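Local coordinates for protein glypican-1 (Homo sapiens, PDB 4YWT) that carries heparan sulfate chains at the cell surface and, through them, binds alpha-4 (V) collagen and takes part in Schwann cell myelination, at residues D107-F110 / Q111-N115; A215-A218 / A219-F222; G308-V312 / I313-H317; S371-L374 / E375-S379. The protein carries 3 engineered substitutions. One frame throughout, in Å; residues are numbered along the deposited sequence. Where two conformers were deposited one is given.

How the interactions relate
All four contacts are local: each lies within one continuous piece of chain, so none closes a long loop, and they follow one another in series without nesting or crossing. Interaction 1 lies within helix 70-129 and interaction 2 within helix 204-236; interaction 3 is the turn that leads into helix 316-328, and interaction 4 opens helix 373-387. They come together in space through packing. Phe110 of interaction 1 reaches Ala219, Ile313 and Leu374, one residue from each of the others, while Ala215 meets Val312 and Ser311 meets Leu374. Interactions 2 and 4 do not touch, their nearest atoms being about 6 Å apart.

Interaction 1: D107-F110 / Q111-N115. With NAG (2-acetamido-2-deoxy-beta-D-glucopyranose), chain E.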
ATOM      1  N   ASP A 107      -9.727   7.357   3.296  1.00 28.62           N
ATOM      2  CA  ASP A 107     -10.173   8.547   2.572  1.00 30.89           C
ATOM      3  C   ASP A 107     -11.593   8.925   3.001  1.00 38.35           C
ATOM      4  O   ASP A 107     -11.861  10.062   3.444  1.00 38.93           O
ATOM      5  CB  ASP A 107     -10.113   8.310   1.061  1.00 26.40           C
ATOM      6  CG  ASP A 107     -10.307   9.583   0.261  1.00 35.60           C
ATOM      7  OD1 ASP A 107      -9.737  10.624   0.655  1.00 37.82           O
ATOM      8  OD2 ASP A 107     -11.023   9.545  -0.761  1.00 38.01           O
ATOM      9  N   ASP A 108     -12.489   7.946   2.891  1.00 33.68           N
ATOM     10  CA  ASP A 108     -13.884   8.128   3.266  1.00 37.72           C
ATOM     11  C   ASP A 108     -14.036   8.578   4.711  1.00 32.97           C
ATOM     12  O   ASP A 108     -14.899   9.398   5.012  1.00 35.37           O
ATOM     13  CB  ASP A 108     -14.677   6.836   3.046  1.00 39.09           C
ATOM     14  CG  ASP A 108     -15.034   6.609   1.589  1.00 42.11           C
ATOM     15  OD1 ASP A 108     -14.456   7.294   0.718  1.00 47.27           O
ATOM     16  OD2 ASP A 108     -15.893   5.744   1.317  1.00 46.81           O
ATOM     17  N   HIS A 109     -13.205   8.050   5.607  1.00 25.21           N
ATOM     18  CA  HIS A 109     -13.350   8.396   7.018  1.00 30.55           C
ATOM     19  C   HIS A 109     -12.826   9.795   7.334  1.00 35.84           C
ATOM     20  O   HIS A 109     -13.384  10.481   8.185  1.00 30.38           O
ATOM     21  CB  HIS A 109     -12.650   7.382   7.917  1.00 25.13           C
ATOM     22  CG  HIS A 109     -12.814   7.676   9.376  1.00 35.56           C
ATOM     23  ND1 HIS A 109     -14.049   7.725   9.987  1.00 30.68           N
ATOM     24  CD2 HIS A 109     -11.907   7.958  10.340  1.00 34.87           C
ATOM     25  CE1 HIS A 109     -13.895   8.017  11.265  1.00 36.83           C
ATOM     26  NE2 HIS A 109     -12.604   8.161  11.507  1.00 39.43           N
ATOM     27  N   PHE A 110     -11.753  10.212   6.672  1.00 30.40           N
ATOM     28  CA  PHE A 110     -11.253  11.572   6.857  1.00 32.28           C
ATOM     29  C   PHE A 110     -12.293  12.571   6.351  1.00 37.43           C
ATOM     30  O   PHE A 110     -12.670  13.536   7.057  1.00 35.31           O
ATOM     31  CB  PHE A 110      -9.915  11.761   6.137  1.00 23.52           C
ATOM     32  CG  PHE A 110      -8.753  11.118   6.842  1.00 27.42           C
ATOM     33  CD1 PHE A 110      -8.626  11.208   8.219  1.00 31.50           C
ATOM     34  CD2 PHE A 110      -7.797  10.410   6.131  1.00 24.62           C
ATOM     35  CE1 PHE A 110      -7.560  10.616   8.872  1.00 23.15           C
ATOM     36  CE2 PHE A 110      -6.732   9.811   6.779  1.00 22.85           C
ATOM     37  CZ  PHE A 110      -6.613   9.914   8.151  1.00 22.92           C
ATOM     38  N   GLN A 111     -12.772  12.316   5.134  1.00 24.54           N
ATOM     39  CA  GLN A 111     -13.807  13.163   4.551  1.00 35.64           C
ATOM     40  C   GLN A 111     -15.057  13.208   5.437  1.00 40.60           C
ATOM     41  O   GLN A 111     -15.657  14.272   5.620  1.00 38.53           O
ATOM     42  CB  GLN A 111     -14.158  12.681   3.144  1.00 34.66           C
ATOM     43  CG  GLN A 111     -13.090  13.014   2.111  1.00 38.31           C
ATOM     44  CD  GLN A 111     -13.460  12.559   0.715  1.00 50.32           C
ATOM     45  OE1 GLN A 111     -12.699  11.849   0.058  1.00 50.58           O
ATOM     46  NE2 GLN A 111     -14.636  12.968   0.252  1.00 51.47           N
ATOM     47  N   HIS A 112     -15.433  12.062   6.004  1.00 34.13           N
ATOM     48  CA  HIS A 112     -16.598  12.010   6.877  0.59 35.31           C
ATOM     49  C   HIS A 112     -16.368  12.763   8.179  1.00 35.80           C
ATOM     50  O   HIS A 112     -17.280  13.386   8.692  1.00 33.97           O
ATOM     51  CB  HIS A 112     -16.995  10.573   7.204  0.59 26.76           C
ATOM     52  CG  HIS A 112     -17.976  10.472   8.330  0.59 30.05           C
ATOM     53  ND1 HIS A 112     -17.601  10.149   9.617  0.59 34.04           N
ATOM     54  CD2 HIS A 112     -19.313  10.684   8.369  0.59 34.41           C
ATOM     55  CE1 HIS A 112     -18.668  10.149  10.397  0.59 36.41           C
ATOM     56  NE2 HIS A 112     -19.719  10.472   9.665  0.59 36.37           N
ATOM     57  N   LEU A 113     -15.154  12.696   8.713  1.00 32.95           N
ATOM     58  CA  LEU A 113     -14.843  13.417   9.939  1.00 32.25           C
ATOM     59  C   LEU A 113     -14.994  14.909   9.698  1.00 36.43           C
ATOM     60  O   LEU A 113     -15.653  15.611  10.479  1.00 36.61           O
ATOM     61  CB  LEU A 113     -13.431  13.093  10.430  1.00 31.70           C
ATOM     62  CG  LEU A 113     -13.260  11.769  11.180  1.00 34.11           C
ATOM     63  CD1 LEU A 113     -11.793  11.520  11.495  1.00 35.60           C
ATOM     64  CD2 LEU A 113     -14.096  11.756  12.454  1.00 25.83           C
ATOM     65  N   LEU A 114     -14.406  15.387   8.603  1.00 29.78           N
ATOM     66  CA  LEU A 114     -14.512  16.808   8.273  1.00 36.79           C
ATOM     67  C   LEU A 114     -15.974  17.234   8.063  1.00 37.13           C
ATOM     68  O   LEU A 114     -16.457  18.203   8.677  1.00 32.72           O
ATOM     69  CB  LEU A 114     -13.682  17.126   7.026  1.00 32.89           C
ATOM     70  CG  LEU A 114     -13.442  18.608   6.737  1.00 39.14           C
ATOM     71  CD1 LEU A 114     -12.817  19.287   7.946  1.00 38.76           C
ATOM     72  CD2 LEU A 114     -12.559  18.781   5.510  1.00 41.73           C
ATOM     73  N   ASN A 115     -16.673  16.492   7.207  1.00 31.90           N
ATOM     74  CA  ASN A 115     -18.072  16.774   6.891  1.00 36.89           C
ATOM     75  C   ASN A 115     -18.976  16.781   8.126  1.00 39.61           C
ATOM     76  O   ASN A 115     -19.858  17.632   8.265  1.00 33.94           O
ATOM     77  CB  ASN A 115     -18.589  15.751   5.873  1.00 37.27           C
ATOM     78  CG  ASN A 115     -18.031  15.981   4.477  1.00 44.31           C
ATOM     79  OD1 ASN A 115     -17.096  16.758   4.289  1.00 40.79           O
ATOM     80  ND2 ASN A 115     -18.606  15.298   3.491  1.00 49.49           N
TER
HETATM   81  C1  NAG E 601     -18.196  15.425   2.114  1.00 56.86           C
HETATM   82  C2  NAG E 601     -18.565  14.161   1.319  1.00 65.63           C
HETATM   83  C3  NAG E 601     -18.333  14.375  -0.179  1.00 74.14           C
HETATM   84  C4  NAG E 601     -19.022  15.644  -0.658  1.00 77.45           C
HETATM   85  C5  NAG E 601     -18.554  16.822   0.183  1.00 70.72           C
HETATM   86  C6  NAG E 601     -19.230  18.122  -0.186  1.00 71.89           C
HETATM   87  C7  NAG E 601     -18.343  12.001   2.474  1.00 62.62           C
HETATM   88  C8  NAG E 601     -19.812  12.104   2.761  1.00 68.20           C
HETATM   89  N2  NAG E 601     -17.805  13.014   1.786  1.00 63.15           N
HETATM   90  O3  NAG E 601     -18.836  13.252  -0.895  1.00 78.76           O
HETATM   91  O4  NAG E 601     -18.712  15.883  -2.026  1.00 81.59           O
HETATM   92  O5  NAG E 601     -18.869  16.566   1.559  1.00 63.14           O
HETATM   93  O6  NAG E 601     -20.603  17.924  -0.497  1.00 72.44           O
HETATM   94  O7  NAG E 601     -17.673  11.045   2.852  1.00 66.60           O
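Leu113 lies over one face of the His109 imidazole, one helical turn further along the long helix 70-129. This is a CH-pi contact: Leu113 CG stands 3.9 Å from the centroid of the His109 ring and 22° off its normal, displaced toward the rim. Leu113 CD1 adds a contact of 3.5 Å to His109 NE2. The imidazole gets there because His109 CG is turned anti to the backbone N (chi1 -178°), which sends the ring along the helix toward the leucine. Thr373, Leu374 and Leu377 of helix 373-387 also pack against this histidine.

Backbone bonds hold the two turns together in the alpha-helical pattern, each amide donating to the carbonyl four residues back. Gln111 N gives the straightest of them to Asp107 O, at 3.0 Å with an N-H...O angle of 174°, and Leu114 N reaches Phe110 O at 3.0 Å. The Asp107 carboxylate lies beside the Gln111 side chain, but its OD1 has a firm partner in the Tyr151 hydroxyl of helix 137-152.

The covalent chemistry belongs to Asn115, whose ND2 is bonded to C1 of an N-acetylglucosamine at 1.4 Å. The sugar leans back along the helix toward Gln111, and its acetyl oxygen O7 lies 3.9 Å from Asp108 O.

One amphipathic piece of helix therefore serves two environments: Phe110 and Leu114 are buried against neighbouring helices, while the N-glycosidic link fixes a hydrophilic sugar beside a polar flank.

Interaction 2: A215-A218 / A219-F222; sequences AFVA and ARSF
Ala219 begins the second turn by donating its backbone N to Ala215 O at 2.9 Å, and its methyl group rests 3.4 Å from the same Ala215 O. That small side chain faces helix 70-129, where Phe110 packs against it.

Arg220 continues the alpha-helical pattern with its N bonded to Phe216 O at 2.9 Å. Its chain bends at chi2 and chi3 and folds back along the helix, so that Val217 CG2 sits over one face of the guanidinium, 3.9 Å from Arg220 NH1. The polar end is anchored outside the helix by Tyr150, whose carbonyl accepts from NH2 and whose ring makes a cation-pi contact.

At Ser221 the backbone N bonds to Val217 O; in the conformer described, one of two modelled, Ser221 OG also bonds to Val217 O at 2.7 Å, from the opposite face of the carbonyl plane. There OG reaches back because it lies anti to its own carbonyl carbon and beside the backbone N (chi1 -60°). Ala469 and Leu466 of helix 450-471 pack against this serine.

Phe222 closes the sequence, its N bonded to Ala218 O at 2.9 Å, while its ring meets that of Phe106 of helix 70-129.

The helix is thus buried among neighbours, alanine methyls facing Phe110 and Phe303, Tyr150 holding the arginine, and the serine hydroxyl, in one of two conformers, satisfied by its own helix.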
ATOM      1  N   ALA A 215      -2.026  17.394  11.385  1.00 29.93           N
ATOM      2  CA  ALA A 215      -2.960  16.301  11.142  1.00 33.50           C
ATOM      3  C   ALA A 215      -3.422  16.185   9.691  1.00 34.88           C
ATOM      4  O   ALA A 215      -3.564  15.074   9.177  1.00 26.00           O
ATOM      5  CB  ALA A 215      -4.167  16.446  12.054  1.00 27.33           C
ATOM      6  N   PHE A 216      -3.665  17.312   9.027  1.00 26.56           N
ATOM      7  CA  PHE A 216      -4.213  17.247   7.674  1.00 29.71           C
ATOM      8  C   PHE A 216      -3.173  16.792   6.646  1.00 32.48           C
ATOM      9  O   PHE A 216      -3.481  15.990   5.756  1.00 39.20           O
ATOM     10  CB  PHE A 216      -4.820  18.593   7.275  1.00 30.44           C
ATOM     11  CG  PHE A 216      -6.235  18.776   7.752  1.00 32.16           C
ATOM     12  CD1 PHE A 216      -7.295  18.252   7.030  1.00 36.69           C
ATOM     13  CD2 PHE A 216      -6.505  19.452   8.931  1.00 27.17           C
ATOM     14  CE1 PHE A 216      -8.598  18.408   7.467  1.00 35.46           C
ATOM     15  CE2 PHE A 216      -7.805  19.613   9.374  1.00 24.32           C
ATOM     16  CZ  PHE A 216      -8.854  19.089   8.641  1.00 36.56           C
ATOM     17  N   VAL A 217      -1.941  17.279   6.776  1.00 31.12           N
ATOM     18  CA  VAL A 217      -0.882  16.828   5.882  1.00 36.79           C
ATOM     19  C   VAL A 217      -0.513  15.385   6.226  1.00 30.66           C
ATOM     20  O   VAL A 217      -0.147  14.608   5.340  1.00 23.57           O
ATOM     21  CB  VAL A 217       0.373  17.742   5.939  1.00 39.34           C
ATOM     22  CG1 VAL A 217       1.093  17.621   7.271  1.00 40.28           C
ATOM     23  CG2 VAL A 217       1.321  17.413   4.792  1.00 38.24           C
ATOM     24  N   ALA A 218      -0.633  15.019   7.503  1.00 26.48           N
ATOM     25  CA  ALA A 218      -0.429  13.627   7.897  1.00 31.21           C
ATOM     26  C   ALA A 218      -1.416  12.712   7.172  1.00 27.38           C
ATOM     27  O   ALA A 218      -1.022  11.753   6.497  1.00 28.64           O
ATOM     28  CB  ALA A 218      -0.566  13.472   9.402  1.00 23.48           C
ATOM     29  N   ALA A 219      -2.701  13.032   7.306  1.00 33.27           N
ATOM     30  CA  ALA A 219      -3.774  12.268   6.677  1.00 30.86           C
ATOM     31  C   ALA A 219      -3.598  12.172   5.164  1.00 27.14           C
ATOM     32  O   ALA A 219      -3.658  11.076   4.577  1.00 27.34           O
ATOM     33  CB  ALA A 219      -5.119  12.896   7.008  1.00 28.73           C
ATOM     34  N   ARG A 220      -3.383  13.328   4.540  1.00 24.91           N
ATOM     35  CA  ARG A 220      -3.207  13.394   3.094  1.00 29.35           C
ATOM     36  C   ARG A 220      -2.036  12.537   2.627  1.00 26.45           C
ATOM     37  O   ARG A 220      -2.152  11.797   1.650  1.00 27.87           O
ATOM     38  CB  ARG A 220      -2.996  14.838   2.642  1.00 33.41           C
ATOM     39  CG  ARG A 220      -2.933  14.994   1.132  1.00 36.72           C
ATOM     40  CD  ARG A 220      -1.896  16.022   0.724  1.00 44.93           C
ATOM     41  NE  ARG A 220      -2.233  17.363   1.188  1.00 49.09           N
ATOM     42  CZ  ARG A 220      -1.339  18.325   1.394  1.00 54.03           C
ATOM     43  NH1 ARG A 220      -0.052  18.090   1.185  1.00 54.75           N
ATOM     44  NH2 ARG A 220      -1.733  19.518   1.816  1.00 54.05           N
ATOM     45  N   SER A 221      -0.910  12.639   3.327  1.00 29.94           N
ATOM     46  CA  SER A 221       0.284  11.889   2.958  0.68 31.08           C
ATOM     47  C   SER A 221       0.068  10.388   3.130  1.00 32.50           C
ATOM     48  O   SER A 221       0.552   9.586   2.328  1.00 22.99           O
ATOM     49  CB  SER A 221       1.482  12.351   3.786  0.68 28.70           C
ATOM     50  OG  SER A 221       1.740  13.727   3.571  0.68 29.94           O
ATOM     51  N   PHE A 222      -0.658  10.011   4.177  1.00 29.07           N
ATOM     52  CA  PHE A 222      -0.958   8.602   4.410  1.00 28.01           C
ATOM     53  C   PHE A 222      -1.807   8.036   3.270  1.00 29.79           C
ATOM     54  O   PHE A 222      -1.467   7.001   2.668  1.00 24.05           O
ATOM     55  CB  PHE A 222      -1.669   8.418   5.752  1.00 26.26           C
ATOM     56  CG  PHE A 222      -1.984   6.987   6.083  1.00 31.19           C
ATOM     57  CD1 PHE A 222      -1.002   6.145   6.583  1.00 24.07           C
ATOM     58  CD2 PHE A 222      -3.262   6.485   5.906  1.00 29.32           C
ATOM     59  CE1 PHE A 222      -1.288   4.829   6.889  1.00 24.98           C
ATOM     60  CE2 PHE A 222      -3.556   5.170   6.215  1.00 28.83           C
ATOM     61  CZ  PHE A 222      -2.568   4.341   6.706  1.00 29.73           C
TER

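Interaction 3: G308-V312 / I313-H317; sequences GVESV and IGSVH
Ser311 and Ser315 meet across a beta turn (312-315, near type I) that leads into helix 316-328, with Ser315 at the N-cap position although its hydroxyl makes no capping bond. That hydroxyl turns back instead.

Among the polar contacts, Ser315 OG donates to Ser311 O at 2.9 Å, approaching from above the carbonyl plane, 46° out of it. OG occupies the position between the backbone N and the carbonyl carbon (chi1 72°), which directs it toward the preceding turn. The beta turn itself is closed by Ser315 N, which donates to Val312 O at 3.0 Å, also from well above the carbonyl plane; a weak bond from Gly314 N to Ser311 O marks an overlapping turn over 311-314. The Ser311 hydroxyl is turned to another partner, the carbonyl of Phe303.

The apolar contact is between Val312 and Val316, whose CG2 methyls meet at 4.1 Å. Val312 also packs on Ala215 and Leu208 of helix 204-236 and Ile313 on Phe110 and Leu113 of helix 70-129, so the loop packs against both helices.

Two van der Waals contacts involve polar groups without a bond: Ile313 CG1 lies 3.7 Å from Ser311 OG, and Glu310 OE2 lies 3.7 Å from Ser315 CB.

A water completes the arrangement, donating to Ser315 OG at 2.7 Å and, weakly, to Glu310 O at 3.4 Å.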
ATOM      1  N   GLY A 308      -3.473  14.228  24.667  1.00 64.66           N
ATOM      2  CA  GLY A 308      -4.597  13.371  25.002  1.00 63.90           C
ATOM      3  C   GLY A 308      -5.913  13.960  24.536  1.00 58.89           C
ATOM      4  O   GLY A 308      -6.955  13.778  25.165  1.00 62.18           O
ATOM      5  N   VAL A 309      -5.855  14.665  23.412  1.00 58.19           N
ATOM      6  CA  VAL A 309      -7.014  15.324  22.828  1.00 53.50           C
ATOM      7  C   VAL A 309      -7.356  14.596  21.534  1.00 55.72           C
ATOM      8  O   VAL A 309      -6.477  14.000  20.911  1.00 54.28           O
ATOM      9  CB  VAL A 309      -6.741  16.824  22.559  1.00 51.69           C
ATOM     10  CG1 VAL A 309      -7.994  17.536  22.063  1.00 49.97           C
ATOM     11  CG2 VAL A 309      -6.212  17.498  23.814  1.00 50.86           C
ATOM     12  N   GLU A 310      -8.621  14.632  21.127  1.00 54.88           N
ATOM     13  CA  GLU A 310      -9.038  13.898  19.942  1.00 54.33           C
ATOM     14  C   GLU A 310      -8.456  14.557  18.699  1.00 49.67           C
ATOM     15  O   GLU A 310      -7.801  15.595  18.789  1.00 48.69           O
ATOM     16  CB  GLU A 310     -10.564  13.854  19.851  1.00 60.66           C
ATOM     17  CG  GLU A 310     -11.216  15.206  20.101  1.00 71.03           C
ATOM     18  CD  GLU A 310     -12.656  15.268  19.630  1.00 78.21           C
ATOM     19  OE1 GLU A 310     -13.028  14.470  18.746  1.00 80.86           O
ATOM     20  OE2 GLU A 310     -13.413  16.117  20.144  1.00 80.22           O
ATOM     21  N   SER A 311      -8.709  13.970  17.535  1.00 43.97           N
ATOM     22  CA  SER A 311      -8.096  14.465  16.312  1.00 42.81           C
ATOM     23  C   SER A 311      -8.836  15.694  15.808  1.00 38.94           C
ATOM     24  O   SER A 311     -10.066  15.740  15.823  1.00 34.01           O
ATOM     25  CB  SER A 311      -8.068  13.380  15.237  1.00 30.23           C
ATOM     26  OG  SER A 311      -7.348  13.821  14.099  1.00 24.56           O
ATOM     27  N   VAL A 312      -8.077  16.688  15.362  1.00 25.38           N
ATOM     28  CA  VAL A 312      -8.647  17.951  14.914  1.00 28.00           C
ATOM     29  C   VAL A 312      -9.408  17.783  13.598  1.00 28.45           C
ATOM     30  O   VAL A 312     -10.294  18.575  13.279  1.00 34.63           O
ATOM     31  CB  VAL A 312      -7.550  19.027  14.752  1.00 32.92           C
ATOM     32  CG1 VAL A 312      -6.622  18.680  13.595  1.00 29.91           C
ATOM     33  CG2 VAL A 312      -8.167  20.403  14.559  1.00 26.42           C
ATOM     34  N   ILE A 313      -9.074  16.734  12.851  1.00 25.83           N
ATOM     35  CA  ILE A 313      -9.694  16.468  11.555  1.00 32.79           C
ATOM     36  C   ILE A 313     -11.216  16.362  11.672  1.00 31.84           C
ATOM     37  O   ILE A 313     -11.951  16.708  10.746  1.00 31.42           O
ATOM     38  CB  ILE A 313      -9.124  15.177  10.923  1.00 38.06           C
ATOM     39  CG1 ILE A 313      -7.614  15.317  10.712  1.00 40.22           C
ATOM     40  CG2 ILE A 313      -9.805  14.860   9.599  1.00 29.86           C
ATOM     41  CD1 ILE A 313      -6.915  14.014  10.393  1.00 42.47           C
ATOM     42  N   GLY A 314     -11.686  15.908  12.828  1.00 24.92           N
ATOM     43  CA  GLY A 314     -13.111  15.810  13.069  1.00 33.47           C
ATOM     44  C   GLY A 314     -13.609  16.692  14.199  1.00 33.05           C
ATOM     45  O   GLY A 314     -14.736  16.524  14.663  1.00 34.22           O
ATOM     46  N   SER A 315     -12.785  17.641  14.641  1.00 31.25           N
ATOM     47  CA  SER A 315     -13.151  18.471  15.787  1.00 38.56           C
ATOM     48  C   SER A 315     -12.754  19.945  15.645  1.00 34.52           C
ATOM     49  O   SER A 315     -12.553  20.631  16.647  1.00 37.94           O
ATOM     50  CB  SER A 315     -12.528  17.899  17.063  1.00 37.41           C
ATOM     51  OG  SER A 315     -11.127  18.102  17.083  1.00 43.82           O
ATOM     52  N   VAL A 316     -12.653  20.425  14.409  1.00 29.77           N
ATOM     53  CA  VAL A 316     -12.350  21.832  14.135  1.00 36.17           C
ATOM     54  C   VAL A 316     -13.366  22.773  14.795  1.00 42.85           C
ATOM     55  O   VAL A 316     -13.011  23.820  15.369  1.00 44.43           O
ATOM     56  CB  VAL A 316     -12.322  22.102  12.612  1.00 32.38           C
ATOM     57  CG1 VAL A 316     -12.232  23.591  12.326  1.00 30.56           C
ATOM     58  CG2 VAL A 316     -11.169  21.355  11.955  1.00 30.42           C
ATOM     59  N   HIS A 317     -14.633  22.374  14.721  1.00 38.90           N
ATOM     60  CA  HIS A 317     -15.739  23.172  15.234  1.00 27.64           C
ATOM     61  C   HIS A 317     -15.605  23.460  16.725  1.00 41.35           C
ATOM     62  O   HIS A 317     -16.072  24.490  17.204  1.00 45.64           O
ATOM     63  CB  HIS A 317     -17.071  22.471  14.958  1.00 27.83           C
ATOM     64  CG  HIS A 317     -17.182  21.111  15.574  1.00 37.49           C
ATOM     65  ND1 HIS A 317     -16.659  19.981  14.984  1.00 35.26           N
ATOM     66  CD2 HIS A 317     -17.761  20.700  16.727  1.00 36.86           C
ATOM     67  CE1 HIS A 317     -16.908  18.932  15.749  1.00 36.41           C
ATOM     68  NE2 HIS A 317     -17.576  19.341  16.811  1.00 41.66           N
TER
HETATM   69  O   HOH W   1      -8.878  18.775  18.341  1.00 27.37           O

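Interaction 4: S371-L374 / E375-S379; sequences SGTL and EKLVS
Thr373 and Leu377 run alongside each other in the same direction, with Thr373 CG2 3.9 Å from Leu377 CD1. Their first torsions make the pairing possible. In the threonine it is the methyl, not the hydroxyl, that stands anti to the backbone N (chi1 -59° for OG1), and in the leucine CG lies anti to the carbonyl carbon (chi1 -76°), which also brings Leu377 CG 3.3 Å from Thr373 O. The resulting apolar patch meets His109 of helix 70-129.

Leu374 and Val378 repeat the spacing on a buried flank, more loosely, with Leu374 CD1 4.4 Å from Val378 CG2. Val378 places that methyl beside its own backbone N, and it rests 3.2 Å from Leu374 O. Phe110 packs on Leu374, Phe303 on Val378 and Trp304 on both.

These residues form the first turns of helix 373-387, for which Gly372 is the N-cap residue. Lys376 N donates to Gly372 O at 3.1 Å, and Leu377 N and Val378 N continue the pattern to Thr373 O and Leu374 O.

Lys376 runs extended from CB to CE, back past the glycine carbonyl, and bends only at chi4 (-52°), which turns its amine toward the Ser371 hydroxyl; that serine is poorly ordered and the very short approach of the two groups is doubtful in detail. On the next turn Ser379 OG adds a weak hydrogen bond to Glu375 O at 3.4 Å.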
ATOM      1  N   SER A 371     -10.667   4.421  22.687  1.00 71.99           N
ATOM      2  CA  SER A 371     -10.674   3.942  21.317  1.00 74.19           C
ATOM      3  C   SER A 371     -11.732   4.672  20.497  1.00 72.58           C
ATOM      4  O   SER A 371     -12.868   4.849  20.942  1.00 87.89           O
ATOM      5  CB  SER A 371     -10.918   2.434  21.273  1.00 74.08           C
ATOM      6  OG  SER A 371     -10.989   1.979  19.936  1.00 72.65           O
ATOM      7  N   GLY A 372     -11.349   5.094  19.299  1.00 56.20           N
ATOM      8  CA  GLY A 372     -12.270   5.715  18.367  1.00 47.01           C
ATOM      9  C   GLY A 372     -12.149   5.012  17.032  1.00 43.45           C
ATOM     10  O   GLY A 372     -11.337   4.099  16.887  1.00 42.13           O
ATOM     11  N   THR A 373     -12.951   5.430  16.058  1.00 28.48           N
ATOM     12  CA  THR A 373     -12.913   4.823  14.733  1.00 28.00           C
ATOM     13  C   THR A 373     -11.527   4.952  14.104  1.00 38.54           C
ATOM     14  O   THR A 373     -10.969   3.974  13.599  1.00 38.77           O
ATOM     15  CB  THR A 373     -13.954   5.453  13.794  1.00 27.87           C
ATOM     16  OG1 THR A 373     -15.262   5.293  14.356  1.00 39.09           O
ATOM     17  CG2 THR A 373     -13.911   4.786  12.427  1.00 29.52           C
ATOM     18  N   LEU A 374     -10.973   6.161  14.157  1.00 26.42           N
ATOM     19  CA  LEU A 374      -9.668   6.439  13.567  1.00 34.85           C
ATOM     20  C   LEU A 374      -8.572   5.580  14.188  1.00 25.77           C
ATOM     21  O   LEU A 374      -7.690   5.089  13.488  1.00 40.92           O
ATOM     22  CB  LEU A 374      -9.316   7.921  13.716  1.00 35.91           C
ATOM     23  CG  LEU A 374      -7.978   8.354  13.112  1.00 34.67           C
ATOM     24  CD1 LEU A 374      -7.934   8.048  11.623  1.00 24.08           C
ATOM     25  CD2 LEU A 374      -7.721   9.833  13.369  1.00 37.28           C
ATOM     26  N   GLU A 375      -8.637   5.393  15.501  1.00 26.51           N
ATOM     27  CA  GLU A 375      -7.626   4.620  16.215  1.00 41.16           C
ATOM     28  C   GLU A 375      -7.689   3.135  15.855  1.00 37.15           C
ATOM     29  O   GLU A 375      -6.656   2.491  15.655  1.00 35.48           O
ATOM     30  CB  GLU A 375      -7.787   4.809  17.725  1.00 39.64           C
ATOM     31  CG  GLU A 375      -6.687   4.170  18.556  1.00 47.65           C
ATOM     32  CD  GLU A 375      -6.702   4.643  19.997  1.00 53.53           C
ATOM     33  OE1 GLU A 375      -7.232   5.744  20.255  1.00 54.56           O
ATOM     34  OE2 GLU A 375      -6.184   3.917  20.871  1.00 53.53           O
ATOM     35  N   LYS A 376      -8.900   2.595  15.769  1.00 27.72           N
ATOM     36  CA  LYS A 376      -9.084   1.204  15.372  1.00 32.19           C
ATOM     37  C   LYS A 376      -8.598   0.994  13.944  1.00 33.62           C
ATOM     38  O   LYS A 376      -7.908   0.008  13.641  1.00 35.86           O
ATOM     39  CB  LYS A 376     -10.552   0.792  15.494  1.00 33.45           C
ATOM     40  CG  LYS A 376     -11.096   0.818  16.910  1.00 34.57           C
ATOM     41  CD  LYS A 376     -12.450   0.131  16.979  1.00 31.23           C
ATOM     42  CE  LYS A 376     -13.095   0.304  18.342  1.00 34.80           C
ATOM     43  NZ  LYS A 376     -12.171  -0.104  19.436  1.00 33.16           N
ATOM     44  N   LEU A 377      -8.964   1.931  13.072  1.00 26.62           N
ATOM     45  CA  LEU A 377      -8.520   1.904  11.685  1.00 36.40           C
ATOM     46  C   LEU A 377      -6.999   1.920  11.605  1.00 36.69           C
ATOM     47  O   LEU A 377      -6.408   1.211  10.795  1.00 32.65           O
ATOM     48  CB  LEU A 377      -9.097   3.088  10.910  1.00 34.84           C
ATOM     49  CG  LEU A 377     -10.572   2.995  10.520  1.00 38.11           C
ATOM     50  CD1 LEU A 377     -11.020   4.284   9.851  1.00 37.80           C
ATOM     51  CD2 LEU A 377     -10.810   1.801   9.610  1.00 33.99           C
ATOM     52  N   VAL A 378      -6.373   2.723  12.459  1.00 25.24           N
ATOM     53  CA  VAL A 378      -4.919   2.827  12.481  1.00 34.71           C
ATOM     54  C   VAL A 378      -4.276   1.530  12.975  1.00 42.57           C
ATOM     55  O   VAL A 378      -3.274   1.086  12.419  1.00 40.10           O
ATOM     56  CB  VAL A 378      -4.453   4.018  13.354  1.00 30.75           C
ATOM     57  CG1 VAL A 378      -3.006   3.848  13.789  1.00 24.96           C
ATOM     58  CG2 VAL A 378      -4.627   5.321  12.592  1.00 24.29           C
ATOM     59  N   SER A 379      -4.857   0.916  14.002  1.00 33.39           N
ATOM     60  CA  SER A 379      -4.354  -0.365  14.498  1.00 39.51           C
ATOM     61  C   SER A 379      -4.418  -1.441  13.415  1.00 35.60           C
ATOM     62  O   SER A 379      -3.420  -2.118  13.125  1.00 31.98           O
ATOM     63  CB  SER A 379      -5.143  -0.818  15.729  1.00 44.12           C
ATOM     64  OG  SER A 379      -4.746  -0.101  16.885  1.00 53.83           O
TER